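2-polyprenyl-6-methoxyphenol hydroxylase-like FAD-dependent oxidoreductase (Streptomyces sp. NRRL 11266, PDB 6UI5) binds flavin-adenine dinucleotide and is probably a flavin-dependent oxidoreductase with a Rossmann-type cofactor domain. Local coordinates at residues A222-E227 with L348-P353; P408-K413 with Q457-L462; P27-D32 with D114-T119. One frame throughout, in Å; residues are numbered along the deposited sequence.

Interaction 1. Residues A222-E227 with L348-P353; sequences AEFSTE and LLYPRP
The rings of F224 and Y350 lie nearly parallel, at 16°, yet they are slid so far apart, with centroids separated by 5.3 Å, that they barely overlap. What each ring carries on its face is instead the other residue's CB. F224 CB stands over the Y350 ring, 3.6 Å from its centroid and 16° off the ring normal, while Y350 CB stands over the F224 ring, 4.0 Å from that centroid. The result is a reciprocal pair of CH-pi contacts rather than a true offset stack. On its opposite face the Y350 ring carries P351 CB, above its centre, so the ring is sandwiched between F224 CB and P351, the residue after Y350. L349 adds its CB obliquely near F224 CZ, at 4.3 Å.

The exchange of methylenes follows from the two side chains sliding past each other in opposite directions. With Y350 CG anti to the backbone N (chi1 -179°), the tyrosine reaches toward the backbone of S225 and T226; Y350 OH lies 3.8 Å from T226 N. The T226 side chain crosses that of Y350 at about a right angle, T226 CG2 4.1 Å from Y350 OH.

The contact joins strand 216-225, in the antiparallel sheet of the FAD-binding part of the chain, to the loop entering helix 352-365, where P351 follows a cis peptide bond and occupies the N-cap position. F224 also touches V177 of strand 176-185, and the carbonyl O of Y350 accepts a hydrogen bond from W174 NE1.

No hydrogen bond links the two segments directly. Their association therefore rests on dispersion and on C-H groups set against aromatic faces, a chemistry consistent with close, nearly parallel packing but with little directionality.

Interaction 2. Residues P408-K413 with Q457-L462; sequences PKVQIK and QPVPDL
A type II beta turn, V459 to L462, in the loop between strands 451-455 and 465-468 packs against strand 411-414 and the residues leading into it, in the C-terminal, thioredoxin-like region. V459 and L462, the first and last residues of that turn, supply its apolar side. V459 divides its two methyls: CG1 lies 4.0 Å from V410 CG2, while CG2 rests 3.9 Å from I412 CG2. This split follows from chi1 of 171°, which sets CG1 anti to the backbone N and leaves CG2 beside it. L462 CD1 meets V410 CG2 tip to tip, also at 4.0 Å, and L462 CD2 extends the patch toward P408 CD.

At the far end the contact turns polar. Q457 N donates to K413 O over 3.3 Å, a rather bent bond with an N-H...O angle of 138°. Beside it one water accepts from K413 N at 2.6 Å and donates to Q457 O at 2.8 Å.

The strand also pairs with 417-420, where I412 touches M419. The chemistry is thus graded: methyl packing holds the turn end, while one direct bond and one water bridge satisfy backbone groups of K413 and Q457.

Interaction 3. Residues P27-D32 with D114-T119; sequences PAVLVD and DLRWAT. With FAD (flavin-adenine dinucleotide), chain C.
D32 O accepts a nearly straight bond from T119 N, 3.0 Å at 173°, where the chain of 114-119 curls round the end of strand 28-31. This closes a parallel strand pair in a Rossmann-type sheet, in which 114-116 is an outermost strand beside 28-31. The axes run 4.8 Å apart at 13°, and the ladder passes from D114 N to A28 O, from L30 N to D114 O, from R116 N to L30 O and from D32 N to R116 O.

V29, D114 and R116 share one face. In a salt bridge R116 NE meets D114 OD2 at 3.0 Å, from above the carboxylate plane, with OD2 itself in the guanidinium plane, and V29 CG1 sits 3.8 Å above the centre of the guanidinium. On the other face L30 and L115 lie side by side, with helix 12-22 against L30 and helix 97-110 against L115.

At the C-terminal end of the pair V31, D32 and T119 join the FAD pocket. V31 CG1 is 3.7 Å from FAD C2A. D32 CG is anti to the backbone N (chi1 -166°), carrying the carboxylate toward the ribose. D32 OD1 also accepts from A10 N, in what is probably the glycine-rich Rossmann turn, and FAD O3B donates to D32 OD1 at a modelled 2.3 Å, too short to be taken literally.

Overall arrangement
The three contacts tie together separate parts of one chain, and none touches another. Interaction 3 bears directly on the cofactor, at the adenosine half of FAD, where the end of a parallel strand pair meets the ribose. Interaction 1 joins a strand of the FAD-binding region to the loop before helix 352-365: the side chain of F224 is about 13 Å from FAD, and the centres of interactions 1 and 3 are about 40 Å apart. Interaction 2 falls in the C-terminal, thioredoxin-like region, its centre about 46 Å from that of interaction 1 and about 40 Å from that of interaction 3. Along the chain they close in series, interaction 3 first, then interaction 1, then interaction 2.

Interaction 1. Residues A222-E227 with L348-P353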
loop_
_atom_site.group_PDB
_atom_site.type_symbol
_atom_site.label_atom_id
_atom_site.label_comp_id
_atom_site.label_asym_id
_atom_site.label_seq_id
_atom_site.Cartn_x
_atom_site.Cartn_y
_atom_site.Cartn_z
ATOM N N ALA A 222 -10.341 -19.709 11.139
ATOM C CA ALA A 222 -9.478 -18.575 11.458
ATOM C C ALA A 222 -10.348 -17.439 11.969
ATOM O O ALA A 222 -11.194 -16.920 11.232
ATOM C CB ALA A 222 -8.680 -18.124 10.239
ATOM N N GLU A 223 -10.146 -17.051 13.221
ATOM C CA GLU A 223 -11.049 -16.133 13.892
ATOM C C GLU A 223 -10.262 -14.957 14.447
ATOM O O GLU A 223 -9.162 -15.129 14.977
ATOM C CB GLU A 223 -11.833 -16.859 15.005
ATOM C CG GLU A 223 -12.995 -17.673 14.454
ATOM C CD GLU A 223 -13.826 -18.372 15.536
ATOM O OE1 GLU A 223 -13.470 -19.507 15.941
ATOM O OE2 GLU A 223 -14.840 -17.785 15.988
ATOM N N PHE A 224 -10.823 -13.759 14.304
ATOM C CA PHE A 224 -10.164 -12.547 14.753
ATOM C C PHE A 224 -10.843 -12.086 16.031
ATOM O O PHE A 224 -12.067 -11.906 16.059
ATOM C CB PHE A 224 -10.206 -11.448 13.679
ATOM C CG PHE A 224 -9.399 -11.761 12.443
ATOM C CD1 PHE A 224 -8.054 -11.436 12.373
ATOM C CD2 PHE A 224 -9.988 -12.363 11.343
ATOM C CE1 PHE A 224 -7.317 -11.701 11.226
ATOM C CE2 PHE A 224 -9.252 -12.639 10.202
ATOM C CZ PHE A 224 -7.920 -12.312 10.147
ATOM N N SER A 225 -10.049 -11.881 17.080
ATOM C CA SER A 225 -10.591 -11.295 18.297
ATOM C C SER A 225 -9.498 -10.524 19.023
ATOM O O SER A 225 -8.312 -10.854 18.922
ATOM C CB SER A 225 -11.183 -12.357 19.237
ATOM O OG SER A 225 -11.379 -11.812 20.535
ATOM N N THR A 226 -9.917 -9.514 19.774
ATOM C CA THR A 226 -9.049 -8.697 20.618
ATOM C C THR A 226 -8.917 -9.226 22.054
ATOM O O THR A 226 -8.922 -8.413 22.978
ATOM C CB THR A 226 -9.596 -7.271 20.608
ATOM O OG1 THR A 226 -8.971 -6.491 21.635
ATOM C CG2 THR A 226 -11.105 -7.303 20.841
ATOM N N GLU A 227 -8.803 -10.533 22.304
ATOM C CA GLU A 227 -8.630 -11.027 23.666
ATOM C C GLU A 227 -8.200 -12.496 23.595
ATOM O O GLU A 227 -8.578 -13.188 22.642
ATOM C CB GLU A 227 -9.931 -10.837 24.485
ATOM C CG GLU A 227 -9.766 -11.258 25.946
ATOM C CD GLU A 227 -10.373 -10.339 27.009
ATOM O OE1 GLU A 227 -11.005 -10.866 27.936
ATOM O OE2 GLU A 227 -10.182 -9.108 26.961
ATOM N N LEU A 348 -6.463 -5.994 5.460
ATOM C CA LEU A 348 -7.663 -5.845 4.645
ATOM C C LEU A 348 -8.840 -6.642 5.197
ATOM O O LEU A 348 -9.917 -6.641 4.587
ATOM C CB LEU A 348 -7.401 -6.261 3.191
ATOM C CG LEU A 348 -6.422 -5.407 2.381
ATOM C CD1 LEU A 348 -5.012 -5.685 2.771
ATOM C CD2 LEU A 348 -6.596 -5.610 0.878
ATOM N N LEU A 349 -8.659 -7.309 6.334
ATOM C CA LEU A 349 -9.696 -8.118 6.940
ATOM C C LEU A 349 -10.162 -7.569 8.276
ATOM O O LEU A 349 -11.366 -7.474 8.530
ATOM C CB LEU A 349 -9.175 -9.549 7.102
ATOM C CG LEU A 349 -8.983 -10.210 5.744
ATOM C CD1 LEU A 349 -8.282 -11.530 5.913
ATOM C CD2 LEU A 349 -10.344 -10.398 5.096
ATOM N N TYR A 350 -9.235 -7.177 9.131
ATOM C CA TYR A 350 -9.586 -6.873 10.493
ATOM C C TYR A 350 -8.618 -5.866 11.096
ATOM O O TYR A 350 -7.434 -5.922 10.837
ATOM C CB TYR A 350 -9.604 -8.176 11.305
ATOM C CG TYR A 350 -9.976 -8.004 12.760
ATOM C CD1 TYR A 350 -11.306 -8.083 13.179
ATOM C CD2 TYR A 350 -9.001 -7.763 13.720
ATOM C CE1 TYR A 350 -11.647 -7.925 14.512
ATOM C CE2 TYR A 350 -9.335 -7.587 15.045
ATOM C CZ TYR A 350 -10.654 -7.678 15.442
ATOM O OH TYR A 350 -10.967 -7.511 16.774
ATOM N N PRO A 351 -9.114 -4.959 11.945
ATOM C CA PRO A 351 -10.531 -4.769 12.279
ATOM C C PRO A 351 -11.251 -4.124 11.120
ATOM O O PRO A 351 -10.597 -3.658 10.174
ATOM C CB PRO A 351 -10.500 -3.847 13.494
ATOM C CG PRO A 351 -9.161 -3.204 13.470
ATOM C CD PRO A 351 -8.223 -4.175 12.813
ATOM N N ARG A 352 -12.577 -4.110 11.156
ATOM C CA ARG A 352 -13.302 -3.697 9.962
ATOM C C ARG A 352 -13.135 -2.213 9.635
ATOM O O ARG A 352 -13.247 -1.875 8.449
ATOM C CB ARG A 352 -14.784 -4.083 10.067
ATOM C CG ARG A 352 -15.721 -2.925 10.270
ATOM C CD ARG A 352 -17.179 -3.368 10.209
ATOM N NE ARG A 352 -17.593 -4.033 11.442
ATOM C CZ ARG A 352 -17.770 -5.348 11.564
ATOM N NH1 ARG A 352 -17.580 -6.152 10.516
ATOM N NH2 ARG A 352 -18.136 -5.865 12.735
ATOM N N PRO A 353 -12.917 -1.292 10.591
ATOM C CA PRO A 353 -12.575 0.095 10.184
ATOM C C PRO A 353 -11.296 0.207 9.353
ATOM O O PRO A 353 -11.266 0.899 8.315
ATOM C CB PRO A 353 -12.433 0.830 11.526
ATOM C CG PRO A 353 -12.326 -0.264 12.574
ATOM C CD PRO A 353 -13.144 -1.383 12.047
#

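Interaction 2. Residues P408-K413 with Q457-L462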
loop_
_atom_site.group_PDB
_atom_site.type_symbol
_atom_site.label_atom_id
_atom_site.label_comp_id
_atom_site.label_asym_id
_atom_site.label_seq_id
_atom_site.Cartn_x
_atom_site.Cartn_y
_atom_site.Cartn_z
ATOM N N PRO A 408 12.717 -18.752 -15.375
ATOM C CA PRO A 408 11.347 -19.196 -15.678
ATOM C C PRO A 408 11.287 -20.603 -16.261
ATOM O O PRO A 408 12.278 -21.166 -16.743
ATOM C CB PRO A 408 10.854 -18.168 -16.707
ATOM C CG PRO A 408 11.813 -17.007 -16.608
ATOM C CD PRO A 408 13.121 -17.595 -16.199
ATOM N N LYS A 409 10.078 -21.170 -16.221
ATOM C CA LYS A 409 9.895 -22.566 -16.605
ATOM C C LYS A 409 9.983 -22.683 -18.120
ATOM O O LYS A 409 8.979 -22.549 -18.826
ATOM C CB LYS A 409 8.561 -23.111 -16.071
ATOM C CG LYS A 409 8.201 -24.515 -16.550
ATOM C CD LYS A 409 7.109 -25.173 -15.718
ATOM C CE LYS A 409 7.697 -25.922 -14.531
ATOM N NZ LYS A 409 7.079 -27.291 -14.364
ATOM N N VAL A 410 11.183 -22.895 -18.635
ATOM C CA VAL A 410 11.370 -22.985 -20.076
ATOM C C VAL A 410 12.030 -24.312 -20.374
ATOM O O VAL A 410 12.792 -24.847 -19.564
ATOM C CB VAL A 410 12.206 -21.815 -20.678
ATOM C CG1 VAL A 410 11.414 -20.510 -20.657
ATOM C CG2 VAL A 410 13.549 -21.646 -19.959
ATOM N N GLN A 411 11.729 -24.835 -21.553
ATOM C CA GLN A 411 12.473 -25.961 -22.092
ATOM C C GLN A 411 13.868 -25.527 -22.514
ATOM O O GLN A 411 14.050 -24.469 -23.121
ATOM C CB GLN A 411 11.742 -26.541 -23.299
ATOM C CG GLN A 411 10.525 -27.326 -22.939
ATOM C CD GLN A 411 10.894 -28.515 -22.106
ATOM O OE1 GLN A 411 10.927 -28.436 -20.878
ATOM N NE2 GLN A 411 11.199 -29.630 -22.767
ATOM N N ILE A 412 14.861 -26.352 -22.218
ATOM C CA ILE A 412 16.148 -26.196 -22.867
ATOM C C ILE A 412 16.514 -27.519 -23.521
ATOM O O ILE A 412 16.466 -28.572 -22.880
ATOM C CB ILE A 412 17.238 -25.702 -21.900
ATOM C CG1 ILE A 412 17.514 -26.709 -20.827
ATOM C CG2 ILE A 412 16.866 -24.339 -21.286
ATOM C CD1 ILE A 412 18.729 -27.448 -21.099
ATOM N N LYS A 413 16.875 -27.461 -24.801
ATOM C CA LYS A 413 17.071 -28.649 -25.613
ATOM C C LYS A 413 18.561 -28.935 -25.775
ATOM O O LYS A 413 19.300 -28.111 -26.306
ATOM C CB LYS A 413 16.393 -28.468 -26.969
ATOM C CG LYS A 413 14.950 -28.013 -26.871
ATOM C CD LYS A 413 14.409 -27.716 -28.258
ATOM C CE LYS A 413 12.895 -27.610 -28.288
ATOM N NZ LYS A 413 12.377 -26.472 -27.450
ATOM N N GLN A 457 20.034 -24.976 -26.882
ATOM C CA GLN A 457 19.540 -24.150 -27.953
ATOM C C GLN A 457 19.065 -22.806 -27.423
ATOM O O GLN A 457 18.744 -22.680 -26.240
ATOM C CB GLN A 457 18.438 -24.883 -28.703
ATOM C CG GLN A 457 19.071 -26.091 -29.395
ATOM C CD GLN A 457 19.876 -25.624 -30.601
ATOM O OE1 GLN A 457 19.335 -24.960 -31.486
ATOM N NE2 GLN A 457 21.174 -25.937 -30.620
ATOM N N PRO A 458 19.121 -21.760 -28.247
ATOM C CA PRO A 458 18.698 -20.442 -27.768
ATOM C C PRO A 458 17.255 -20.483 -27.304
ATOM O O PRO A 458 16.419 -21.193 -27.860
ATOM C CB PRO A 458 18.887 -19.539 -28.996
ATOM C CG PRO A 458 18.939 -20.458 -30.153
ATOM C CD PRO A 458 19.593 -21.706 -29.646
ATOM N N VAL A 459 16.969 -19.732 -26.251
ATOM C CA VAL A 459 15.660 -19.721 -25.621
ATOM C C VAL A 459 15.096 -18.316 -25.769
ATOM O O VAL A 459 15.750 -17.353 -25.362
ATOM C CB VAL A 459 15.729 -20.129 -24.138
ATOM C CG1 VAL A 459 14.377 -19.908 -23.433
ATOM C CG2 VAL A 459 16.225 -21.573 -24.026
ATOM N N PRO A 460 13.912 -18.149 -26.354
ATOM C CA PRO A 460 13.346 -16.803 -26.528
ATOM C C PRO A 460 13.190 -16.083 -25.201
ATOM O O PRO A 460 12.676 -16.640 -24.230
ATOM C CB PRO A 460 11.986 -17.071 -27.179
ATOM C CG PRO A 460 12.145 -18.414 -27.844
ATOM C CD PRO A 460 13.057 -19.198 -26.936
ATOM N N ASP A 461 13.676 -14.845 -25.169
ATOM C CA ASP A 461 13.573 -13.908 -24.058
ATOM C C ASP A 461 14.514 -14.238 -22.917
ATOM O O ASP A 461 14.298 -13.795 -21.794
ATOM C CB ASP A 461 12.139 -13.789 -23.551
ATOM C CG ASP A 461 11.285 -12.953 -24.470
ATOM O OD1 ASP A 461 11.684 -11.797 -24.762
ATOM O OD2 ASP A 461 10.236 -13.460 -24.926
ATOM N N LEU A 462 15.559 -15.000 -23.188
ATOM C CA LEU A 462 16.668 -15.239 -22.286
ATOM C C LEU A 462 17.974 -14.900 -22.994
ATOM O O LEU A 462 18.108 -15.108 -24.213
ATOM C CB LEU A 462 16.697 -16.706 -21.832
ATOM C CG LEU A 462 15.681 -17.149 -20.772
ATOM C CD1 LEU A 462 16.047 -18.541 -20.308
ATOM C CD2 LEU A 462 15.617 -16.175 -19.591
HETATM O O HOH W 1 17.240 -24.949 -25.485
#

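Interaction 3. Residues P27-D32 with D114-T119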
loop_
_atom_site.group_PDB
_atom_site.type_symbol
_atom_site.label_atom_id
_atom_site.label_comp_id
_atom_site.label_asym_id
_atom_site.label_seq_id
_atom_site.Cartn_x
_atom_site.Cartn_y
_atom_site.Cartn_z
ATOM N N PRO A 27 27.990 -35.408 5.827
ATOM C CA PRO A 27 27.299 -36.289 6.785
ATOM C C PRO A 27 26.287 -35.484 7.588
ATOM O O PRO A 27 26.645 -34.512 8.262
ATOM C CB PRO A 27 28.441 -36.815 7.665
ATOM C CG PRO A 27 29.461 -35.715 7.638
ATOM C CD PRO A 27 29.358 -35.073 6.269
ATOM N N ALA A 28 25.014 -35.858 7.490
ATOM C CA ALA A 28 23.966 -35.125 8.188
ATOM C C ALA A 28 23.165 -36.044 9.102
ATOM O O ALA A 28 22.831 -37.184 8.744
ATOM C CB ALA A 28 23.033 -34.438 7.205
ATOM N N VAL A 29 22.848 -35.551 10.290
ATOM C CA VAL A 29 21.979 -36.285 11.197
ATOM C C VAL A 29 20.800 -35.385 11.521
ATOM O O VAL A 29 20.978 -34.272 12.027
ATOM C CB VAL A 29 22.711 -36.745 12.462
ATOM C CG1 VAL A 29 21.714 -37.038 13.563
ATOM C CG2 VAL A 29 23.541 -37.974 12.138
ATOM N N LEU A 30 19.609 -35.853 11.184
ATOM C CA LEU A 30 18.382 -35.098 11.277
ATOM C C LEU A 30 17.584 -35.698 12.419
ATOM O O LEU A 30 17.386 -36.915 12.471
ATOM C CB LEU A 30 17.624 -35.177 9.953
ATOM C CG LEU A 30 16.181 -34.741 9.840
ATOM C CD1 LEU A 30 16.113 -33.271 10.041
ATOM C CD2 LEU A 30 15.646 -35.095 8.446
ATOM N N VAL A 31 17.182 -34.849 13.354
ATOM C CA VAL A 31 16.553 -35.261 14.596
ATOM C C VAL A 31 15.136 -34.709 14.618
ATOM O O VAL A 31 14.921 -33.515 14.360
ATOM C CB VAL A 31 17.362 -34.768 15.810
ATOM C CG1 VAL A 31 16.515 -34.800 17.035
ATOM C CG2 VAL A 31 18.566 -35.640 16.020
ATOM N N ASP A 32 14.173 -35.579 14.909
ATOM C CA ASP A 32 12.810 -35.159 15.202
ATOM C C ASP A 32 12.295 -36.044 16.326
ATOM O O ASP A 32 12.790 -37.158 16.530
ATOM C CB ASP A 32 11.891 -35.265 13.979
ATOM C CG ASP A 32 10.566 -34.531 14.168
ATOM O OD1 ASP A 32 10.470 -33.351 13.749
ATOM O OD2 ASP A 32 9.616 -35.135 14.723
ATOM N N ASP A 114 21.260 -39.817 8.314
ATOM C CA ASP A 114 20.878 -40.575 9.502
ATOM C C ASP A 114 19.671 -39.864 10.098
ATOM O O ASP A 114 19.810 -38.870 10.813
ATOM C CB ASP A 114 22.029 -40.672 10.489
ATOM C CG ASP A 114 21.683 -41.509 11.725
ATOM O OD1 ASP A 114 20.632 -42.197 11.740
ATOM O OD2 ASP A 114 22.481 -41.481 12.679
ATOM N N LEU A 115 18.481 -40.378 9.807
ATOM C CA LEU A 115 17.226 -39.802 10.281
ATOM C C LEU A 115 16.787 -40.510 11.571
ATOM O O LEU A 115 16.743 -41.745 11.621
ATOM C CB LEU A 115 16.171 -39.932 9.173
ATOM C CG LEU A 115 14.859 -39.144 9.236
ATOM C CD1 LEU A 115 14.095 -39.307 7.945
ATOM C CD2 LEU A 115 13.976 -39.612 10.405
ATOM N N ARG A 116 16.456 -39.723 12.610
ATOM C CA ARG A 116 16.150 -40.230 13.961
ATOM C C ARG A 116 14.818 -39.714 14.478
ATOM O O ARG A 116 14.773 -38.674 15.141
ATOM C CB ARG A 116 17.222 -39.854 14.951
ATOM C CG ARG A 116 18.570 -40.005 14.419
ATOM C CD ARG A 116 19.553 -40.174 15.522
ATOM N NE ARG A 116 20.836 -40.518 14.944
ATOM C CZ ARG A 116 22.003 -40.271 15.516
ATOM N NH1 ARG A 116 22.054 -39.670 16.693
ATOM N NH2 ARG A 116 23.119 -40.621 14.903
ATOM N N TRP A 117 13.760 -40.480 14.253
ATOM C CA TRP A 117 12.531 -40.228 14.978
ATOM C C TRP A 117 12.748 -40.444 16.493
ATOM O O TRP A 117 13.746 -41.033 16.930
ATOM C CB TRP A 117 11.425 -41.127 14.422
ATOM C CG TRP A 117 11.305 -41.078 12.913
ATOM C CD1 TRP A 117 11.715 -42.029 12.019
ATOM C CD2 TRP A 117 10.737 -40.021 12.135
ATOM N NE1 TRP A 117 11.430 -41.630 10.733
ATOM C CE2 TRP A 117 10.830 -40.400 10.777
ATOM C CE3 TRP A 117 10.156 -38.789 12.453
ATOM C CZ2 TRP A 117 10.373 -39.586 9.743
ATOM C CZ3 TRP A 117 9.699 -37.981 11.418
ATOM C CH2 TRP A 117 9.808 -38.386 10.083
ATOM N N ALA A 118 11.824 -39.905 17.298
ATOM C CA ALA A 118 11.817 -40.093 18.756
ATOM C C ALA A 118 13.144 -39.693 19.406
ATOM O O ALA A 118 13.607 -40.320 20.358
ATOM C CB ALA A 118 11.454 -41.541 19.127
ATOM N N THR A 119 13.762 -38.638 18.895
ATOM C CA THR A 119 15.011 -38.135 19.455
ATOM C C THR A 119 14.886 -36.630 19.674
ATOM O O THR A 119 14.469 -35.901 18.770
ATOM C CB THR A 119 16.201 -38.472 18.540
ATOM O OG1 THR A 119 16.213 -39.883 18.252
ATOM C CG2 THR A 119 17.492 -38.121 19.225
HETATM P PA FAD C . 7.613 -27.433 11.582
HETATM O O1A FAD C . 6.642 -27.827 10.491
HETATM O O2A FAD C . 6.823 -26.844 12.738
HETATM O O5B FAD C . 8.619 -28.692 11.970
HETATM C C5B FAD C . 9.478 -28.590 13.095
HETATM C C4B FAD C . 9.836 -30.035 13.571
HETATM O O4B FAD C . 10.745 -30.058 14.515
HETATM C C3B FAD C . 8.590 -30.705 14.198
HETATM O O3B FAD C . 8.553 -32.005 13.798
HETATM C C2B FAD C . 8.842 -30.611 15.716
HETATM O O2B FAD C . 7.973 -31.614 16.384
HETATM C C1B FAD C . 10.111 -30.911 15.776
HETATM N N9A FAD C . 10.831 -30.438 16.942
HETATM C C8A FAD C . 10.618 -29.288 17.619
HETATM N N7A FAD C . 11.552 -29.198 18.590
HETATM C C5A FAD C . 12.353 -30.286 18.495
HETATM C C6A FAD C . 13.461 -30.705 19.223
HETATM N N6A FAD C . 14.260 -30.260 20.355
HETATM N N1A FAD C . 14.078 -31.851 18.920
HETATM C C2A FAD C . 13.637 -32.608 17.892
HETATM N N3A FAD C . 12.559 -32.189 17.168
HETATM C C4A FAD C . 11.918 -31.038 17.469
HETATM N N1 FAD C . 1.798 -23.963 5.152
HETATM C C2 FAD C . 1.402 -23.724 3.734
HETATM O O2 FAD C . 2.205 -23.708 2.859
HETATM N N3 FAD C . -0.039 -23.505 3.419
HETATM C C4 FAD C . -1.023 -23.533 4.502
HETATM O O4 FAD C . -2.176 -23.364 4.285
HETATM C C4X FAD C . -0.586 -23.775 5.926
HETATM N N5 FAD C . -1.606 -23.784 6.949
HETATM C C5X FAD C . -1.205 -24.006 8.360
HETATM C C6 FAD C . -2.199 -24.006 9.342
HETATM C C7 FAD C . -1.855 -24.219 10.672
HETATM C C7M FAD C . -3.130 -24.164 11.501
HETATM C C8 FAD C . -0.522 -24.439 11.051
HETATM C C8M FAD C . -0.239 -24.668 12.541
HETATM C C9 FAD C . 0.482 -24.437 10.066
HETATM C C9A FAD C . 0.153 -24.216 8.707
HETATM N N10 FAD C . 1.220 -24.199 7.636
HETATM C C10 FAD C . 0.815 -23.987 6.249
HETATM C "C1'" FAD C . 2.621 -24.460 8.023
HETATM C "C2'" FAD C . 3.709 -23.424 7.685
HETATM O "O2'" FAD C . 4.131 -23.528 6.376
HETATM C "C3'" FAD C . 4.973 -23.709 8.494
HETATM O "O3'" FAD C . 5.799 -22.597 8.352
HETATM C "C4'" FAD C . 5.804 -24.924 8.034
HETATM O "O4'" FAD C . 5.113 -26.141 8.068
HETATM C "C5'" FAD C . 6.933 -24.999 9.068
HETATM O "O5'" FAD C . 8.001 -25.772 8.596
HETATM P P FAD C . 9.291 -26.099 9.574
HETATM O O1P FAD C . 9.934 -27.387 9.118
HETATM O O2P FAD C . 10.287 -24.961 9.693
HETATM O O3P FAD C . 8.643 -26.237 11.089
#